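Local coordinates for probable ribosomal RNA small subunit methyltransferase (Thermus thermophilus, PDB 3DMH), which methylates N2 of a guanine in 16S ribosomal RNA, using S-adenosylmethionine as the methyl donor, at residues Thr199-Phe207 with Ala266-Ala277; Ser216-Gln224 with Ala246-Met254. All blocks are in the same frame, centred on the assembly; numbering follows the deposited sequence.

In the fold
Both contacts lie in the S-adenosylmethionine-binding, Rossmann-like methyltransferase domain, their centres about 16 Å apart. Along the chain the order is strand 196-202, helix 214-227, helix 248-253 and helix 265-277, so the two segments of contact 2 fall between those of contact 1. Contact 1 sets strand 196-202 and the loop after it against helix 265-277; contact 2 pairs the two helices in between. They meet where Leu249 packs on Leu271 and Leu275, with 3.6 Å between Leu249 CD1 and Leu271 CD1. Each also reaches the cofactor, contact 1 through Phe207 and contact 2 through Ser216, Ala246 and Leu247.

Contact 1. Residues Thr199-Phe207 with Ala266-Ala277; sequences TFHHLPGVF and ASVLSLQKGLEA. With SAM (S-adenosylmethionine), chain D.
Ser270 OG is gripped from two sides of the contact: it accepts a nearly straight bond from Leu203 N (3.0 Å, N-H...O angle 166°) and donates to Ala266 O one turn back in its own helix. Helix 265-277 belongs to the Rossmann-like methyltransferase fold, following strand 257-262, and strand 199-202 runs roughly antiparallel to its segment 266-277, at 148°. Ser270 OG lies beside its own backbone N, and these two atoms reach Ala266 O from opposite faces of the carbonyl plane. The serine thus ties the end of the strand to the helix while its hydroxyl stays bonded within the helix.

Earlier in the strand, His201 lies across the extended chain of Lys273 at about a right angle, with His201 CD2 3.5 Å from Lys273 CE. The other end of the imidazole meets the methyl of Ala277, its CE1 3.4 Å from Ala277 CB. Lys273 also makes a cation-pi contact with Trp186. Toward the start of the helix segment, Leu203 CD1 packs 4.0 Å from Leu269 CB, and Val206 CG1 rests near the hydroxyls of Ser267 and Ser270.

A type II turn from Leu203 to Val206 redirects the chain toward the cofactor; His202 ND1 donates to Leu203 O, and His202 NE2 is bonded to Gly210 N. One water joins the two segments to S-adenosylmethionine, accepting from Phe207 N and donating to Ser267 OG (2.7 Å), and it is bonded to SAM O3' as well. Asp264 is a second partner of the Ser267 hydroxyl. Phe207, its CG anti to the backbone N (chi1 174°), lays one ring face against the sulfonium, with the methyl carbon SAM CE 3.4 Å above the ring plane and over its centre.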
# COMPACT_ATOMS: atom_id res chain seq x y z
N THR A 199 -2.69 7.36 -20.73
CA THR A 199 -1.43 6.67 -20.52
C THR A 199 -1.14 6.67 -19.04
O THR A 199 -0.85 7.72 -18.46
CB THR A 199 -0.26 7.32 -21.28
OG1 THR A 199 -0.56 7.31 -22.69
CG2 THR A 199 1.02 6.55 -21.05
N PHE A 200 -1.22 5.49 -18.44
CA PHE A 200 -0.91 5.34 -17.03
C PHE A 200 0.58 5.09 -16.80
O PHE A 200 1.27 4.49 -17.63
CB PHE A 200 -1.76 4.23 -16.41
CG PHE A 200 -3.23 4.50 -16.46
CD1 PHE A 200 -3.84 5.31 -15.51
CD2 PHE A 200 -4.01 3.98 -17.49
CE1 PHE A 200 -5.21 5.58 -15.56
CE2 PHE A 200 -5.37 4.24 -17.56
CZ PHE A 200 -5.98 5.03 -16.59
N HIS A 201 1.06 5.56 -15.66
CA HIS A 201 2.47 5.47 -15.29
C HIS A 201 2.51 4.95 -13.89
O HIS A 201 1.75 5.40 -13.04
CB HIS A 201 3.12 6.84 -15.31
CG HIS A 201 3.37 7.36 -16.69
ND1 HIS A 201 2.38 7.90 -17.48
CD2 HIS A 201 4.50 7.39 -17.43
CE1 HIS A 201 2.89 8.26 -18.65
NE2 HIS A 201 4.18 7.96 -18.64
N HIS A 202 3.38 3.98 -13.65
CA HIS A 202 3.50 3.46 -12.30
C HIS A 202 4.84 2.85 -11.96
O HIS A 202 5.60 2.38 -12.83
CB HIS A 202 2.36 2.48 -12.00
CG HIS A 202 2.35 1.27 -12.88
ND1 HIS A 202 3.26 0.24 -12.73
CD2 HIS A 202 1.55 0.93 -13.92
CE1 HIS A 202 3.01 -0.68 -13.63
NE2 HIS A 202 1.99 -0.29 -14.37
N LEU A 203 5.12 2.88 -10.66
CA LEU A 203 6.27 2.23 -10.07
C LEU A 203 5.93 0.77 -9.76
O LEU A 203 4.77 0.34 -9.92
CB LEU A 203 6.69 2.97 -8.80
CG LEU A 203 7.27 4.38 -9.01
CD1 LEU A 203 7.23 5.14 -7.68
CD2 LEU A 203 8.69 4.30 -9.51
N PRO A 204 6.94 -0.02 -9.33
CA PRO A 204 6.64 -1.41 -9.00
C PRO A 204 5.72 -1.56 -7.80
O PRO A 204 5.70 -0.70 -6.90
CB PRO A 204 8.02 -2.01 -8.65
CG PRO A 204 9.03 -1.10 -9.25
CD PRO A 204 8.39 0.28 -9.20
N GLY A 205 4.94 -2.64 -7.81
CA GLY A 205 4.20 -3.09 -6.63
C GLY A 205 2.76 -2.61 -6.57
O GLY A 205 1.98 -3.03 -5.68
N VAL A 206 2.39 -1.71 -7.48
CA VAL A 206 1.03 -1.16 -7.49
C VAL A 206 0.01 -2.24 -7.84
O VAL A 206 0.35 -3.27 -8.47
CB VAL A 206 0.90 0.02 -8.49
CG1 VAL A 206 1.88 1.12 -8.15
CG2 VAL A 206 1.09 -0.47 -9.94
N PHE A 207 -1.23 -2.01 -7.41
CA PHE A 207 -2.31 -2.91 -7.82
C PHE A 207 -2.51 -2.80 -9.33
O PHE A 207 -2.56 -1.70 -9.89
CB PHE A 207 -3.61 -2.53 -7.11
CG PHE A 207 -4.80 -3.32 -7.59
CD1 PHE A 207 -4.97 -4.63 -7.19
CD2 PHE A 207 -5.75 -2.74 -8.44
CE1 PHE A 207 -6.07 -5.38 -7.63
CE2 PHE A 207 -6.85 -3.47 -8.89
CZ PHE A 207 -7.00 -4.79 -8.47
N ALA A 266 4.23 4.42 -3.18
CA ALA A 266 4.58 4.12 -4.59
C ALA A 266 3.37 4.42 -5.49
O ALA A 266 3.51 4.95 -6.60
CB ALA A 266 5.04 2.67 -4.72
N SER A 267 2.18 4.08 -5.01
CA SER A 267 0.96 4.32 -5.74
C SER A 267 0.62 5.80 -5.84
O SER A 267 0.20 6.28 -6.90
CB SER A 267 -0.20 3.54 -5.10
OG SER A 267 0.01 2.14 -5.31
N VAL A 268 0.83 6.55 -4.76
CA VAL A 268 0.62 8.00 -4.78
C VAL A 268 1.49 8.65 -5.86
O VAL A 268 1.02 9.46 -6.67
CB VAL A 268 0.95 8.63 -3.43
CG1 VAL A 268 0.95 10.17 -3.50
CG2 VAL A 268 -0.05 8.16 -2.39
N LEU A 269 2.77 8.28 -5.88
CA LEU A 269 3.71 8.86 -6.87
C LEU A 269 3.32 8.47 -8.28
O LEU A 269 3.45 9.26 -9.22
CB LEU A 269 5.14 8.41 -6.60
CG LEU A 269 5.70 8.91 -5.25
CD1 LEU A 269 7.02 8.23 -4.94
CD2 LEU A 269 5.87 10.43 -5.23
N SER A 270 2.82 7.24 -8.42
CA SER A 270 2.32 6.77 -9.72
C SER A 270 1.15 7.60 -10.23
O SER A 270 1.15 8.04 -11.38
CB SER A 270 1.92 5.30 -9.63
OG SER A 270 3.05 4.50 -9.28
N LEU A 271 0.16 7.82 -9.35
CA LEU A 271 -0.96 8.69 -9.70
C LEU A 271 -0.49 10.09 -10.09
O LEU A 271 -0.98 10.66 -11.06
CB LEU A 271 -1.93 8.77 -8.52
CG LEU A 271 -3.11 9.75 -8.65
CD1 LEU A 271 -3.96 9.44 -9.90
CD2 LEU A 271 -3.96 9.71 -7.38
N GLN A 272 0.46 10.66 -9.33
CA GLN A 272 0.94 12.01 -9.63
C GLN A 272 1.56 12.08 -11.02
O GLN A 272 1.32 13.04 -11.77
CB GLN A 272 1.92 12.47 -8.54
CG GLN A 272 1.19 12.81 -7.24
CD GLN A 272 2.11 13.08 -6.06
OE1 GLN A 272 3.29 12.72 -6.07
NE2 GLN A 272 1.57 13.70 -5.02
N LYS A 273 2.36 11.07 -11.37
CA LYS A 273 3.01 11.06 -12.70
C LYS A 273 1.96 10.89 -13.80
O LYS A 273 2.04 11.55 -14.83
CB LYS A 273 4.08 9.97 -12.80
CG LYS A 273 4.86 9.98 -14.14
CD LYS A 273 6.11 9.13 -14.08
CE LYS A 273 6.81 9.05 -15.44
NZ LYS A 273 8.10 8.30 -15.36
N GLY A 274 0.98 10.02 -13.56
CA GLY A 274 -0.10 9.83 -14.55
C GLY A 274 -0.92 11.09 -14.79
O GLY A 274 -1.21 11.44 -15.93
N LEU A 275 -1.29 11.78 -13.71
CA LEU A 275 -2.04 13.06 -13.85
C LEU A 275 -1.26 14.07 -14.69
O LEU A 275 -1.83 14.73 -15.60
CB LEU A 275 -2.36 13.67 -12.47
CG LEU A 275 -3.40 12.90 -11.64
CD1 LEU A 275 -3.33 13.31 -10.18
CD2 LEU A 275 -4.83 13.06 -12.24
N GLU A 276 0.04 14.18 -14.41
CA GLU A 276 0.92 15.10 -15.14
C GLU A 276 1.01 14.73 -16.61
O GLU A 276 0.93 15.61 -17.48
CB GLU A 276 2.32 15.05 -14.54
CG GLU A 276 2.44 15.68 -13.17
CD GLU A 276 3.71 15.25 -12.43
OE1 GLU A 276 4.68 14.81 -13.11
OE2 GLU A 276 3.74 15.37 -11.18
N ALA A 277 1.19 13.44 -16.87
CA ALA A 277 1.39 12.94 -18.23
C ALA A 277 0.15 13.12 -19.11
O ALA A 277 0.26 13.19 -20.34
CB ALA A 277 1.79 11.47 -18.20
N SAM D . -8.49 2.53 -7.57
CA SAM D . -7.38 1.73 -8.18
C SAM D . -7.92 0.96 -9.37
O SAM D . -9.15 0.91 -9.46
OXT SAM D . -7.13 0.39 -10.14
CB SAM D . -6.78 0.74 -7.18
CG SAM D . -7.75 -0.29 -6.61
SD SAM D . -6.89 -1.49 -5.53
CE SAM D . -8.04 -2.90 -5.57
C5' SAM D . -7.16 -0.89 -3.84
C4' SAM D . -6.24 0.27 -3.48
O4' SAM D . -6.50 0.53 -2.10
C3' SAM D . -4.74 -0.01 -3.64
O3' SAM D . -4.11 0.96 -4.46
C2' SAM D . -4.23 0.01 -2.19
O2' SAM D . -2.89 0.42 -2.03
C1' SAM D . -5.26 0.96 -1.58
N9 SAM D . -5.27 0.87 -0.13
C8 SAM D . -5.00 -0.22 0.69
N7 SAM D . -5.16 0.15 1.98
C5 SAM D . -5.50 1.48 2.00
C6 SAM D . -5.74 2.41 3.02
N6 SAM D . -5.63 2.06 4.31
N1 SAM D . -6.07 3.69 2.66
C2 SAM D . -6.15 4.08 1.34
N3 SAM D . -5.86 3.20 0.30
C4 SAM D . -5.56 1.93 0.66
O HOH W 1 -2.00 0.49 -6.15

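Contact 2. Residues Ser216-Gln224 with Ala246-Met254; sequences SLLLLEALQ and ALTLPLARM. With SAM (S-adenosylmethionine), chain D.
The segments 216-224 and 248-253 are two helical pieces running in nearly the same direction, 25° apart, with axes 11.4 Å from each other at closest approach, bridged by leucines. Leu220 packs against Leu247, Pro250 and Leu251. With CG beside the backbone N (chi1 -69°) and chi2 extended, Leu220 CD1 reaches Pro250 CG at 3.7 Å, the two side chains crossing at about a right angle, while CD2 faces Leu247 and Leu251. From the other segment, Leu247 CD2 pushes in between Ser216 and Leu220, 3.6 Å from Ser216 O and 3.7 Å from Leu220 CG.

One turn on, both methyls of Leu223 meet Leu251 CD2 at 4.0 Å. At the far end Met254 bends at chi3 and brings CE to 3.4 Å from Gln224 NE2. Ala246 O, covered by Leu220 CD1, is buried without a polar partner. Val303 of strand 299-304 touches Leu219, Leu223, Leu247 and Leu251, so the helix pair packs on the central sheet.

At the opposite end the pair opens onto the cofactor: Ser216 OG donates a short bond of 2.6 Å to the carboxylate oxygen SAM O and is also bonded to Asn305 ND2, while Ala246 CB lies 3.5 Å from SAM OXT. Helices packed on a seven-stranded sheet of order 3-2-1-4-5-7-6 are characteristic of the Rossmann-like methyltransferase fold.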
# COMPACT_ATOMS: atom_id res chain seq x y z
N SER A 216 -12.46 -2.04 -12.33
CA SER A 216 -12.45 -0.57 -12.40
C SER A 216 -13.19 -0.08 -13.65
O SER A 216 -13.98 0.87 -13.57
CB SER A 216 -11.00 -0.07 -12.39
OG SER A 216 -10.30 -0.54 -11.25
N LEU A 217 -12.95 -0.72 -14.79
CA LEU A 217 -13.69 -0.42 -16.02
C LEU A 217 -15.19 -0.59 -15.81
O LEU A 217 -15.98 0.24 -16.23
CB LEU A 217 -13.23 -1.29 -17.20
CG LEU A 217 -11.81 -1.05 -17.69
CD1 LEU A 217 -11.44 -2.05 -18.77
CD2 LEU A 217 -11.67 0.38 -18.22
N LEU A 218 -15.58 -1.68 -15.14
CA LEU A 218 -17.00 -1.95 -14.88
C LEU A 218 -17.66 -0.89 -14.00
O LEU A 218 -18.81 -0.49 -14.25
CB LEU A 218 -17.16 -3.33 -14.23
CG LEU A 218 -18.57 -3.90 -14.25
CD1 LEU A 218 -19.05 -4.21 -15.69
CD2 LEU A 218 -18.65 -5.15 -13.36
N LEU A 219 -16.94 -0.43 -12.98
CA LEU A 219 -17.44 0.64 -12.12
C LEU A 219 -17.68 1.90 -12.95
O LEU A 219 -18.73 2.51 -12.84
CB LEU A 219 -16.46 0.94 -10.97
CG LEU A 219 -16.98 1.94 -9.94
CD1 LEU A 219 -16.39 1.61 -8.56
CD2 LEU A 219 -16.71 3.41 -10.32
N LEU A 220 -16.71 2.26 -13.79
CA LEU A 220 -16.81 3.48 -14.61
C LEU A 220 -17.95 3.39 -15.62
O LEU A 220 -18.67 4.37 -15.83
CB LEU A 220 -15.48 3.80 -15.30
CG LEU A 220 -14.33 4.26 -14.39
CD1 LEU A 220 -13.04 4.40 -15.21
CD2 LEU A 220 -14.68 5.57 -13.71
N GLU A 221 -18.13 2.21 -16.22
CA GLU A 221 -19.26 1.98 -17.12
C GLU A 221 -20.59 2.15 -16.39
O GLU A 221 -21.49 2.83 -16.90
CB GLU A 221 -19.15 0.61 -17.78
CG GLU A 221 -17.95 0.51 -18.72
CD GLU A 221 -17.61 -0.91 -19.13
OE1 GLU A 221 -18.02 -1.86 -18.44
OE2 GLU A 221 -16.91 -1.07 -20.15
N ALA A 222 -20.70 1.56 -15.20
CA ALA A 222 -21.92 1.66 -14.40
C ALA A 222 -22.18 3.11 -14.00
O ALA A 222 -23.32 3.58 -14.05
CB ALA A 222 -21.82 0.79 -13.16
N LEU A 223 -21.11 3.80 -13.63
CA LEU A 223 -21.17 5.20 -13.24
C LEU A 223 -21.66 6.08 -14.37
O LEU A 223 -22.60 6.85 -14.20
CB LEU A 223 -19.80 5.69 -12.73
CG LEU A 223 -19.70 7.11 -12.15
CD1 LEU A 223 -18.65 7.15 -11.06
CD2 LEU A 223 -19.38 8.14 -13.24
N GLN A 224 -21.04 5.95 -15.55
CA GLN A 224 -21.43 6.76 -16.69
C GLN A 224 -22.87 6.47 -17.14
O GLN A 224 -23.59 7.38 -17.55
CB GLN A 224 -20.46 6.63 -17.87
CG GLN A 224 -20.89 7.50 -19.06
CD GLN A 224 -19.79 7.81 -20.05
OE1 GLN A 224 -19.77 7.26 -21.16
NE2 GLN A 224 -18.88 8.69 -19.68
N ALA A 246 -6.71 4.50 -12.12
CA ALA A 246 -7.67 3.93 -13.09
C ALA A 246 -9.05 4.60 -13.02
O ALA A 246 -9.68 4.80 -14.05
CB ALA A 246 -7.79 2.42 -12.93
N LEU A 247 -9.50 4.94 -11.81
CA LEU A 247 -10.76 5.71 -11.65
C LEU A 247 -10.51 7.22 -11.66
O LEU A 247 -11.31 7.99 -12.20
CB LEU A 247 -11.49 5.32 -10.36
CG LEU A 247 -11.78 3.83 -10.16
CD1 LEU A 247 -12.48 3.57 -8.83
CD2 LEU A 247 -12.62 3.25 -11.31
N THR A 248 -9.41 7.61 -11.03
CA THR A 248 -9.09 9.02 -10.82
C THR A 248 -8.93 9.81 -12.12
O THR A 248 -9.49 10.89 -12.26
CB THR A 248 -7.77 9.16 -10.03
OG1 THR A 248 -7.68 8.14 -9.01
CG2 THR A 248 -7.62 10.59 -9.46
N LEU A 249 -8.15 9.26 -13.05
CA LEU A 249 -7.86 10.00 -14.29
C LEU A 249 -9.11 10.22 -15.14
O LEU A 249 -9.39 11.36 -15.52
CB LEU A 249 -6.72 9.35 -15.09
CG LEU A 249 -5.31 9.91 -14.81
CD1 LEU A 249 -4.81 9.57 -13.41
CD2 LEU A 249 -4.31 9.41 -15.86
N PRO A 250 -9.88 9.13 -15.43
CA PRO A 250 -11.12 9.33 -16.20
C PRO A 250 -12.08 10.30 -15.52
O PRO A 250 -12.64 11.15 -16.19
CB PRO A 250 -11.72 7.92 -16.25
CG PRO A 250 -10.55 7.03 -16.18
CD PRO A 250 -9.63 7.70 -15.18
N LEU A 251 -12.27 10.18 -14.20
CA LEU A 251 -13.18 11.11 -13.52
C LEU A 251 -12.70 12.57 -13.60
O LEU A 251 -13.52 13.48 -13.74
CB LEU A 251 -13.46 10.67 -12.09
CG LEU A 251 -14.27 9.36 -12.00
CD1 LEU A 251 -14.23 8.83 -10.57
CD2 LEU A 251 -15.73 9.53 -12.49
N ALA A 252 -11.38 12.79 -13.53
CA ALA A 252 -10.81 14.14 -13.70
C ALA A 252 -11.03 14.62 -15.13
O ALA A 252 -11.39 15.78 -15.36
CB ALA A 252 -9.33 14.16 -13.37
N ARG A 253 -10.82 13.71 -16.08
CA ARG A 253 -11.04 14.02 -17.50
C ARG A 253 -12.50 14.41 -17.78
O ARG A 253 -12.77 15.29 -18.60
CB ARG A 253 -10.60 12.85 -18.39
CG ARG A 253 -10.75 13.03 -19.92
CD ARG A 253 -9.95 14.20 -20.47
NE ARG A 253 -8.50 14.09 -20.30
CZ ARG A 253 -7.70 13.27 -20.97
NH1 ARG A 253 -8.19 12.43 -21.89
NH2 ARG A 253 -6.39 13.29 -20.73
N MET A 254 -13.42 13.78 -17.06
CA MET A 254 -14.85 14.07 -17.15
C MET A 254 -15.24 15.37 -16.44
O MET A 254 -16.41 15.76 -16.47
CB MET A 254 -15.69 12.90 -16.63
CG MET A 254 -15.56 11.58 -17.41
SD MET A 254 -16.28 10.15 -16.54
CE MET A 254 -18.02 10.37 -16.87
N SAM D . -8.49 2.53 -7.57
CA SAM D . -7.38 1.73 -8.18
C SAM D . -7.92 0.96 -9.37
O SAM D . -9.15 0.91 -9.46
OXT SAM D . -7.13 0.39 -10.14
CB SAM D . -6.78 0.74 -7.18
CG SAM D . -7.75 -0.29 -6.61
SD SAM D . -6.89 -1.49 -5.53
CE SAM D . -8.04 -2.90 -5.57
C5' SAM D . -7.16 -0.89 -3.84
C4' SAM D . -6.24 0.27 -3.48
O4' SAM D . -6.50 0.53 -2.10
C3' SAM D . -4.74 -0.01 -3.64
O3' SAM D . -4.11 0.96 -4.46
C2' SAM D . -4.23 0.01 -2.19
O2' SAM D . -2.89 0.42 -2.03
C1' SAM D . -5.26 0.96 -1.58
N9 SAM D . -5.27 0.87 -0.13
C8 SAM D . -5.00 -0.22 0.69
N7 SAM D . -5.16 0.15 1.98
C5 SAM D . -5.50 1.48 2.00
C6 SAM D . -5.74 2.41 3.02
N6 SAM D . -5.63 2.06 4.31
N1 SAM D . -6.07 3.69 2.66
C2 SAM D . -6.15 4.08 1.34
N3 SAM D . -5.86 3.20 0.30
C4 SAM D . -5.56 1.93 0.66